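Local coordinates for alpha-galactosidase (Umbelopsis vinacea, PDB 3A5V), which hydrolyses terminal alpha-galactosyl residues as a tetrameric glycoside hydrolase of family 27, at residues S183-G188 with D238-E243; R196-C201 with G212-V217. One frame throughout, in Å; residues are numbered along the deposited sequence. Where two conformers were deposited one is given.

Interaction 1 of 2, residues S183-G188 with D238-E243; sequences SWRISG and DLDMLE
Arg185 and Asp240 meet flat against each other: the carboxylate lies over one face of the guanidinium, the two planes 10° apart, with Asp240 CG 3.5 Å from Arg185 CZ. Asp240 OD1 stands 3.4 Å from Arg185 NH1 but well above the guanidinium plane, so this salt bridge works through charge and no N-H points at the oxygen. Water 3 supplies the directed link, accepting from NH1 and donating to OD1. Bends at chi2 (-84°) and chi3 (-53°) fold the arginine back across Asp238, whose OD2 packs 3.6 Å from Arg185 CD. The Asp238 carboxylate is itself steered by an Asx turn, in which Asp240 N donates to Asp238 OD1. Water 2, in the guanidinium plane, accepts from Arg185 NE and donates to Asp238 O and Ser187 OG.

The backbones of the two segments form a parallel bridge between Arg185 and Asp238. Asp238 N donates to Trp184 O (2.8 Å), and Ile186 N donates to Asp238 O (3.2 Å). Water 1 joins Ser183 OG to Asp238 OD2; Gln10 also bonds that hydroxyl. Further out, Arg185 NH2 is shared by Ser187 O and Asp189, while Asp240 OD2 accepts from Val190 N, which together fix both members of the stack.

The contact belongs to the C-terminal ends of adjacent strands 183-185 and 236-238 of the TIM barrel, the end that carries the active site in this fold. Ile186 CD1 also touches Leu239 CD1 at 4.0 Å, and helices 217-227 and 251-263 pack on this apolar pair.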
ATOM      1  N   SER A 183      20.220  -5.735  15.335  1.00 11.53           N
ATOM      2  CA  SER A 183      18.818  -5.942  15.695  1.00 10.78           C
ATOM      3  C   SER A 183      17.998  -4.762  15.185  1.00 10.83           C
ATOM      4  O   SER A 183      18.538  -3.682  14.936  1.00 10.87           O
ATOM      5  CB  SER A 183      18.650  -6.120  17.226  1.00 10.99           C
ATOM      6  OG  SER A 183      18.930  -4.896  17.920  1.00 10.68           O
ATOM      7  N   TRP A 184      16.690  -4.978  15.008  1.00 10.85           N
ATOM      8  CA  TRP A 184      15.805  -3.946  14.469  1.00 10.67           C
ATOM      9  C   TRP A 184      14.445  -4.048  15.147  1.00 10.46           C
ATOM     10  O   TRP A 184      13.824  -5.116  15.171  1.00 10.68           O
ATOM     11  CB  TRP A 184      15.679  -4.043  12.929  1.00 10.88           C
ATOM     12  CG  TRP A 184      15.598  -5.451  12.460  1.00  9.84           C
ATOM     13  CD1 TRP A 184      14.463  -6.226  12.353  1.00 10.33           C
ATOM     14  CD2 TRP A 184      16.701  -6.297  12.113  1.00  9.72           C
ATOM     15  NE1 TRP A 184      14.806  -7.495  11.938  1.00 10.72           N
ATOM     16  CE2 TRP A 184      16.169  -7.566  11.785  1.00 10.59           C
ATOM     17  CE3 TRP A 184      18.095  -6.100  12.035  1.00 10.22           C
ATOM     18  CZ2 TRP A 184      16.980  -8.639  11.368  1.00 11.56           C
ATOM     19  CZ3 TRP A 184      18.904  -7.174  11.639  1.00 10.58           C
ATOM     20  CH2 TRP A 184      18.342  -8.426  11.311  1.00 10.28           C
ATOM     21  N   ARG A 185      14.015  -2.943  15.747  1.00 10.60           N
ATOM     22  CA  ARG A 185      12.632  -2.796  16.192  1.00 10.28           C
ATOM     23  C   ARG A 185      11.677  -3.109  15.046  1.00 11.07           C
ATOM     24  O   ARG A 185      11.877  -2.664  13.896  1.00 10.93           O
ATOM     25  CB  ARG A 185      12.403  -1.387  16.752  1.00 10.61           C
ATOM     26  CG  ARG A 185      13.081  -1.194  18.155  1.00 11.06           C
ATOM     27  CD  ARG A 185      12.159  -1.738  19.317  1.00 12.44           C
ATOM     28  NE  ARG A 185      10.860  -1.099  19.154  1.00 12.79           N
ATOM     29  CZ  ARG A 185      10.593   0.166  19.476  1.00 13.76           C
ATOM     30  NH1 ARG A 185      11.499   0.916  20.110  1.00 11.60           N
ATOM     31  NH2 ARG A 185       9.404   0.677  19.166  1.00  9.85           N
ATOM     32  N   ILE A 186      10.660  -3.913  15.343  1.00 11.48           N
ATOM     33  CA  ILE A 186       9.718  -4.334  14.296  1.00 11.96           C
ATOM     34  C   ILE A 186       8.367  -3.639  14.373  1.00 12.05           C
ATOM     35  O   ILE A 186       7.535  -3.818  13.483  1.00 12.90           O
ATOM     36  CB  ILE A 186       9.489  -5.862  14.318  1.00 11.63           C
ATOM     37  CG1 ILE A 186       8.888  -6.266  15.681  1.00 13.86           C
ATOM     38  CG2 ILE A 186      10.825  -6.580  13.996  1.00 12.31           C
ATOM     39  CD1 ILE A 186       8.140  -7.577  15.663  1.00 16.17           C
ATOM     40  N   SER A 187       8.139  -2.871  15.436  1.00 11.83           N
ATOM     41  CA  SER A 187       6.815  -2.297  15.691  1.00 12.18           C
ATOM     42  C   SER A 187       6.941  -0.962  16.413  1.00 12.24           C
ATOM     43  O   SER A 187       8.020  -0.612  16.895  1.00 12.58           O
ATOM     44  CB  SER A 187       5.996  -3.297  16.547  1.00 11.53           C
ATOM     45  OG  SER A 187       6.463  -3.267  17.878  0.50 12.85           O
ATOM     46  N   GLY A 188       5.831  -0.226  16.495  1.00 12.28           N
ATOM     47  CA  GLY A 188       5.713   0.886  17.436  1.00 12.24           C
ATOM     48  C   GLY A 188       5.948   0.444  18.884  1.00 12.76           C
ATOM     49  O   GLY A 188       5.900  -0.758  19.199  1.00 12.38           O
ATOM     50  N   ASP A 238      13.466  -7.072  17.154  1.00 10.73           N
ATOM     51  CA  ASP A 238      13.441  -6.464  18.484  1.00 11.06           C
ATOM     52  C   ASP A 238      11.993  -6.087  18.804  1.00 11.08           C
ATOM     53  O   ASP A 238      11.378  -5.265  18.102  1.00 11.37           O
ATOM     54  CB  ASP A 238      14.375  -5.236  18.495  1.00 10.42           C
ATOM     55  CG  ASP A 238      14.456  -4.534  19.857  1.00 10.48           C
ATOM     56  OD1 ASP A 238      13.779  -4.934  20.830  1.00 11.46           O
ATOM     57  OD2 ASP A 238      15.199  -3.530  19.927  1.00 11.89           O
ATOM     58  N   LEU A 239      11.436  -6.707  19.849  1.00 10.89           N
ATOM     59  CA  LEU A 239      10.042  -6.493  20.207  1.00 11.11           C
ATOM     60  C   LEU A 239       9.862  -5.350  21.221  1.00 11.76           C
ATOM     61  O   LEU A 239       8.775  -5.177  21.769  1.00 11.42           O
ATOM     62  CB  LEU A 239       9.401  -7.802  20.711  1.00 10.87           C
ATOM     63  CG  LEU A 239       8.927  -8.843  19.680  1.00 11.52           C
ATOM     64  CD1 LEU A 239      10.044  -9.264  18.687  1.00 10.44           C
ATOM     65  CD2 LEU A 239       8.349 -10.080  20.397  1.00 11.55           C
ATOM     66  N   ASP A 240      10.931  -4.574  21.431  1.00 11.45           N
ATOM     67  CA  ASP A 240      10.981  -3.430  22.362  1.00 11.78           C
ATOM     68  C   ASP A 240      11.212  -3.945  23.794  1.00 12.09           C
ATOM     69  O   ASP A 240      11.264  -5.156  24.035  1.00 11.53           O
ATOM     70  CB  ASP A 240       9.737  -2.503  22.265  1.00 11.35           C
ATOM     71  CG  ASP A 240      10.010  -1.074  22.732  1.00 11.23           C
ATOM     72  OD1 ASP A 240      11.165  -0.729  23.084  1.00  9.69           O
ATOM     73  OD2 ASP A 240       9.059  -0.268  22.736  1.00 10.70           O
ATOM     74  N   MET A 241      11.357  -3.009  24.725  1.00 12.76           N
ATOM     75  CA  MET A 241      11.817  -3.291  26.083  1.00 14.41           C
ATOM     76  C   MET A 241      10.789  -4.033  26.923  1.00 14.47           C
ATOM     77  O   MET A 241       9.586  -3.979  26.647  1.00 14.74           O
ATOM     78  CB  MET A 241      12.170  -1.973  26.783  1.00 13.60           C
ATOM     79  CG  MET A 241      13.276  -1.242  26.084  1.00 16.45           C
ATOM     80  SD  MET A 241      13.718   0.307  26.880  1.00 19.07           S
ATOM     81  CE  MET A 241      12.254   1.325  26.544  1.00 19.01           C
ATOM     82  N   LEU A 242      11.278  -4.712  27.960  1.00 13.31           N
ATOM     83  CA  LEU A 242      10.427  -5.430  28.896  1.00 13.25           C
ATOM     84  C   LEU A 242       9.827  -4.466  29.926  1.00 13.54           C
ATOM     85  O   LEU A 242      10.558  -3.693  30.541  1.00 14.17           O
ATOM     86  CB  LEU A 242      11.252  -6.515  29.617  1.00 12.02           C
ATOM     87  CG  LEU A 242      11.733  -7.644  28.687  1.00 12.99           C
ATOM     88  CD1 LEU A 242      12.935  -8.402  29.289  1.00 12.21           C
ATOM     89  CD2 LEU A 242      10.593  -8.611  28.312  1.00 11.44           C
ATOM     90  N   GLU A 243       8.511  -4.547  30.116  1.00 13.75           N
ATOM     91  CA  GLU A 243       7.761  -3.710  31.074  1.00 14.91           C
ATOM     92  C   GLU A 243       7.643  -4.323  32.483  1.00 14.80           C
ATOM     93  O   GLU A 243       7.053  -3.713  33.385  1.00 14.90           O
ATOM     94  CB  GLU A 243       6.348  -3.426  30.524  1.00 14.43           C
ATOM     95  CG  GLU A 243       6.332  -2.577  29.248  1.00 15.80           C
ATOM     96  CD  GLU A 243       6.464  -1.073  29.510  1.00 18.65           C
ATOM     97  OE1 GLU A 243       6.542  -0.653  30.686  1.00 19.45           O
ATOM     98  OE2 GLU A 243       6.472  -0.305  28.526  1.00 19.52           O
TER
HETATM   99  O   HOH W   1      17.003  -2.917  17.912  1.00 11.22           O
HETATM  100  O   HOH W   2       9.413  -3.325  18.169  1.00  8.54           O
HETATM  101  O   HOH W   3      13.607  -0.246  22.146  1.00 13.29           O

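Interaction 2 of 2, residues R196-C201 with G212-V217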
ATOM      1  N   ARG A 196      -4.835  -3.755  25.471  1.00 12.36           N
ATOM      2  CA  ARG A 196      -5.669  -2.601  25.107  1.00 12.05           C
ATOM      3  C   ARG A 196      -5.210  -1.970  23.776  1.00 11.99           C
ATOM      4  O   ARG A 196      -4.043  -1.522  23.656  1.00 12.92           O
ATOM      5  CB  ARG A 196      -5.675  -1.551  26.228  1.00 12.22           C
ATOM      6  CG  ARG A 196      -6.523  -0.303  25.911  1.00 11.96           C
ATOM      7  CD  ARG A 196      -6.356   0.809  26.959  1.00 12.05           C
ATOM      8  NE  ARG A 196      -6.821   2.101  26.403  1.00 10.15           N
ATOM      9  CZ  ARG A 196      -6.061   2.932  25.698  1.00 12.77           C
ATOM     10  NH1 ARG A 196      -4.765   2.658  25.464  1.00 11.75           N
ATOM     11  NH2 ARG A 196      -6.593   4.046  25.225  1.00 12.33           N
ATOM     12  N   PRO A 197      -6.129  -1.877  22.790  1.00 11.76           N
ATOM     13  CA  PRO A 197      -5.754  -1.214  21.542  1.00 11.98           C
ATOM     14  C   PRO A 197      -5.671   0.303  21.765  1.00 11.64           C
ATOM     15  O   PRO A 197      -6.286   0.834  22.698  1.00 11.61           O
ATOM     16  CB  PRO A 197      -6.919  -1.544  20.604  1.00 12.07           C
ATOM     17  CG  PRO A 197      -8.116  -1.673  21.549  1.00 13.26           C
ATOM     18  CD  PRO A 197      -7.547  -2.311  22.792  1.00 11.99           C
ATOM     19  N   ASP A 198      -4.946   1.002  20.905  1.00 11.56           N
ATOM     20  CA  ASP A 198      -4.782   2.444  21.095  1.00 11.66           C
ATOM     21  C   ASP A 198      -4.697   3.130  19.735  1.00 11.13           C
ATOM     22  O   ASP A 198      -4.084   2.570  18.810  1.00 11.23           O
ATOM     23  CB  ASP A 198      -3.495   2.705  21.902  1.00 11.71           C
ATOM     24  CG  ASP A 198      -3.392   4.127  22.381  1.00 12.02           C
ATOM     25  OD1 ASP A 198      -2.883   4.995  21.623  1.00 13.28           O
ATOM     26  OD2 ASP A 198      -3.845   4.396  23.515  1.00 11.01           O
ATOM     27  N   PRO A 199      -5.297   4.338  19.594  1.00 10.32           N
ATOM     28  CA  PRO A 199      -5.301   4.964  18.264  1.00 10.15           C
ATOM     29  C   PRO A 199      -3.909   5.410  17.808  1.00  9.84           C
ATOM     30  O   PRO A 199      -3.696   5.607  16.603  1.00 10.09           O
ATOM     31  CB  PRO A 199      -6.248   6.180  18.453  1.00 10.05           C
ATOM     32  CG  PRO A 199      -6.063   6.538  19.925  1.00 10.06           C
ATOM     33  CD  PRO A 199      -6.061   5.147  20.563  1.00  9.91           C
ATOM     34  N   ALA A 200      -2.971   5.547  18.747  1.00  9.65           N
ATOM     35  CA  ALA A 200      -1.570   5.875  18.405  1.00  9.59           C
ATOM     36  C   ALA A 200      -0.798   4.657  17.878  1.00  9.55           C
ATOM     37  O   ALA A 200       0.307   4.802  17.366  1.00  9.75           O
ATOM     38  CB  ALA A 200      -0.832   6.523  19.605  1.00  8.19           C
ATOM     39  N   CYS A 201      -1.384   3.465  18.020  1.00 10.14           N
ATOM     40  CA  CYS A 201      -0.815   2.229  17.446  1.00 10.29           C
ATOM     41  C   CYS A 201      -1.855   1.586  16.499  1.00 10.75           C
ATOM     42  O   CYS A 201      -2.433   0.523  16.817  1.00 11.54           O
ATOM     43  CB  CYS A 201      -0.382   1.262  18.553  1.00  9.54           C
ATOM     44  SG  CYS A 201       0.408  -0.275  17.938  1.00 11.18           S
ATOM     45  N   GLY A 212       3.901   4.296  15.360  1.00 11.85           N
ATOM     46  CA  GLY A 212       3.363   4.929  16.563  1.00 12.60           C
ATOM     47  C   GLY A 212       3.924   4.374  17.871  1.00 12.09           C
ATOM     48  O   GLY A 212       5.083   3.947  17.948  1.00 12.93           O
ATOM     49  N   PHE A 213       3.094   4.387  18.904  1.00 12.16           N
ATOM     50  CA  PHE A 213       3.470   3.880  20.230  1.00 11.56           C
ATOM     51  C   PHE A 213       2.199   3.468  20.973  1.00 11.04           C
ATOM     52  O   PHE A 213       1.123   3.465  20.372  1.00 10.51           O
ATOM     53  CB  PHE A 213       4.372   4.888  20.993  1.00 11.86           C
ATOM     54  CG  PHE A 213       3.642   6.110  21.579  1.00 14.82           C
ATOM     55  CD1 PHE A 213       2.731   6.858  20.832  1.00 14.93           C
ATOM     56  CD2 PHE A 213       3.931   6.525  22.901  1.00 18.13           C
ATOM     57  CE1 PHE A 213       2.079   7.995  21.385  1.00 14.74           C
ATOM     58  CE2 PHE A 213       3.295   7.649  23.469  1.00 18.16           C
ATOM     59  CZ  PHE A 213       2.370   8.394  22.693  1.00 16.14           C
ATOM     60  N   ARG A 214       2.307   3.106  22.251  1.00 10.31           N
ATOM     61  CA  ARG A 214       1.158   2.512  22.963  1.00 10.89           C
ATOM     62  C   ARG A 214       0.615   1.258  22.229  1.00 10.69           C
ATOM     63  O   ARG A 214      -0.606   1.060  22.106  1.00 10.58           O
ATOM     64  CB  ARG A 214       0.062   3.568  23.229  1.00 10.75           C
ATOM     65  CG  ARG A 214       0.592   4.680  24.160  1.00 11.64           C
ATOM     66  CD  ARG A 214      -0.202   6.003  24.075  1.00 11.27           C
ATOM     67  NE  ARG A 214       0.312   6.981  25.054  1.00 11.58           N
ATOM     68  CZ  ARG A 214       0.047   8.291  25.028  1.00 12.35           C
ATOM     69  NH1 ARG A 214      -0.707   8.809  24.063  1.00 11.10           N
ATOM     70  NH2 ARG A 214       0.579   9.089  25.951  1.00 15.74           N
ATOM     71  N   CYS A 215       1.538   0.419  21.750  1.00 10.46           N
ATOM     72  CA  CYS A 215       1.193  -0.905  21.215  1.00 10.55           C
ATOM     73  C   CYS A 215       1.200  -1.928  22.351  1.00 10.81           C
ATOM     74  O   CYS A 215       2.210  -2.100  23.018  1.00 11.32           O
ATOM     75  CB  CYS A 215       2.190  -1.343  20.125  1.00 10.14           C
ATOM     76  SG  CYS A 215       2.298  -0.205  18.709  1.00 11.80           S
ATOM     77  N   SER A 216       0.076  -2.623  22.543  1.00 10.57           N
ATOM     78  CA  SER A 216      -0.034  -3.622  23.595  1.00 10.55           C
ATOM     79  C   SER A 216       0.891  -4.827  23.341  1.00 10.87           C
ATOM     80  O   SER A 216       1.395  -5.043  22.219  1.00  9.35           O
ATOM     81  CB  SER A 216      -1.494  -4.084  23.740  1.00  9.99           C
ATOM     82  OG  SER A 216      -1.846  -4.954  22.671  1.00 10.63           O
ATOM     83  N   VAL A 217       1.131  -5.602  24.398  1.00 10.55           N
ATOM     84  CA  VAL A 217       1.874  -6.865  24.269  1.00 11.19           C
ATOM     85  C   VAL A 217       1.299  -7.741  23.130  1.00 11.42           C
ATOM     86  O   VAL A 217       2.047  -8.179  22.238  1.00 11.77           O
ATOM     87  CB  VAL A 217       1.896  -7.621  25.638  1.00 11.38           C
ATOM     88  CG1 VAL A 217       2.474  -9.046  25.508  1.00 11.06           C
ATOM     89  CG2 VAL A 217       2.702  -6.799  26.653  1.00 11.95           C
TER
HETATM   90  O   HOH W   4      -2.242  -1.025  21.632  1.00 11.05           O
HETATM   91  O   HOH W   5      -2.817   7.580  22.338  1.00 11.97           O
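Two irregular loop segments are joined by a single direct backbone hydrogen bond, from Phe213 N to Ala200 O (3.2 Å), with the donor well above the carbonyl plane. Close by, Gly212 CA makes a CA-H...O contact with the same oxygen. The disulfide Cys201-Cys215 ties the segments covalently, its chi3 of 101° near the relaxed right angle, with Cys201 SG placed anti to the backbone N (chi1 -177°). Asp198 lays its carboxylate against the aliphatic start of Arg214, CG to CB 3.6 Å, while water 5 bridges Asp198 OD1 to Arg214 NH1. The same OD1 accepts from Ala200 N in an Asx turn, and OD2 takes Arg196 NH1 at 2.8 Å in a salt bridge, as well as Tyr347 of the second subunit. Ala200 CB rests 3.7 Å from Phe213 CE1, and Phe213 CZ sits over the centre of one face of the Arg214 guanidinium. Water 4 lies among Arg196 O, Arg214 O and Ser216 N; Ser216, whose OG accepts from Asn219 N, is the N-cap of helix 217-227.

The covalent cross-link thus works alongside one direct backbone bond, side-chain packing and bridging waters, and charged side chains also face the second subunit, where Arg214 makes a cation-pi contact with its Tyr347.

In the fold
Interaction 2 is nested within the chain loop that interaction 1 closes: strand 183-185 leads into the long excursion holding 196-201 and 212-217, which returns through helix 217-227 to strand 236-238. Interaction 1 lies about 5 Å from the centre of the chain, interaction 2 about 17 Å, with some 13 Å between their own centres. The inner contact relies on sheet hydrogen bonds, buried charges and bridging waters; the outer, between irregular loops, has a disulfide and a single direct backbone bond and turns its charged groups to a neighbouring subunit. They meet where Gly188 O packs against Cys215 SG, and helix 217-227 touches both, linking barrel core to subunit interface.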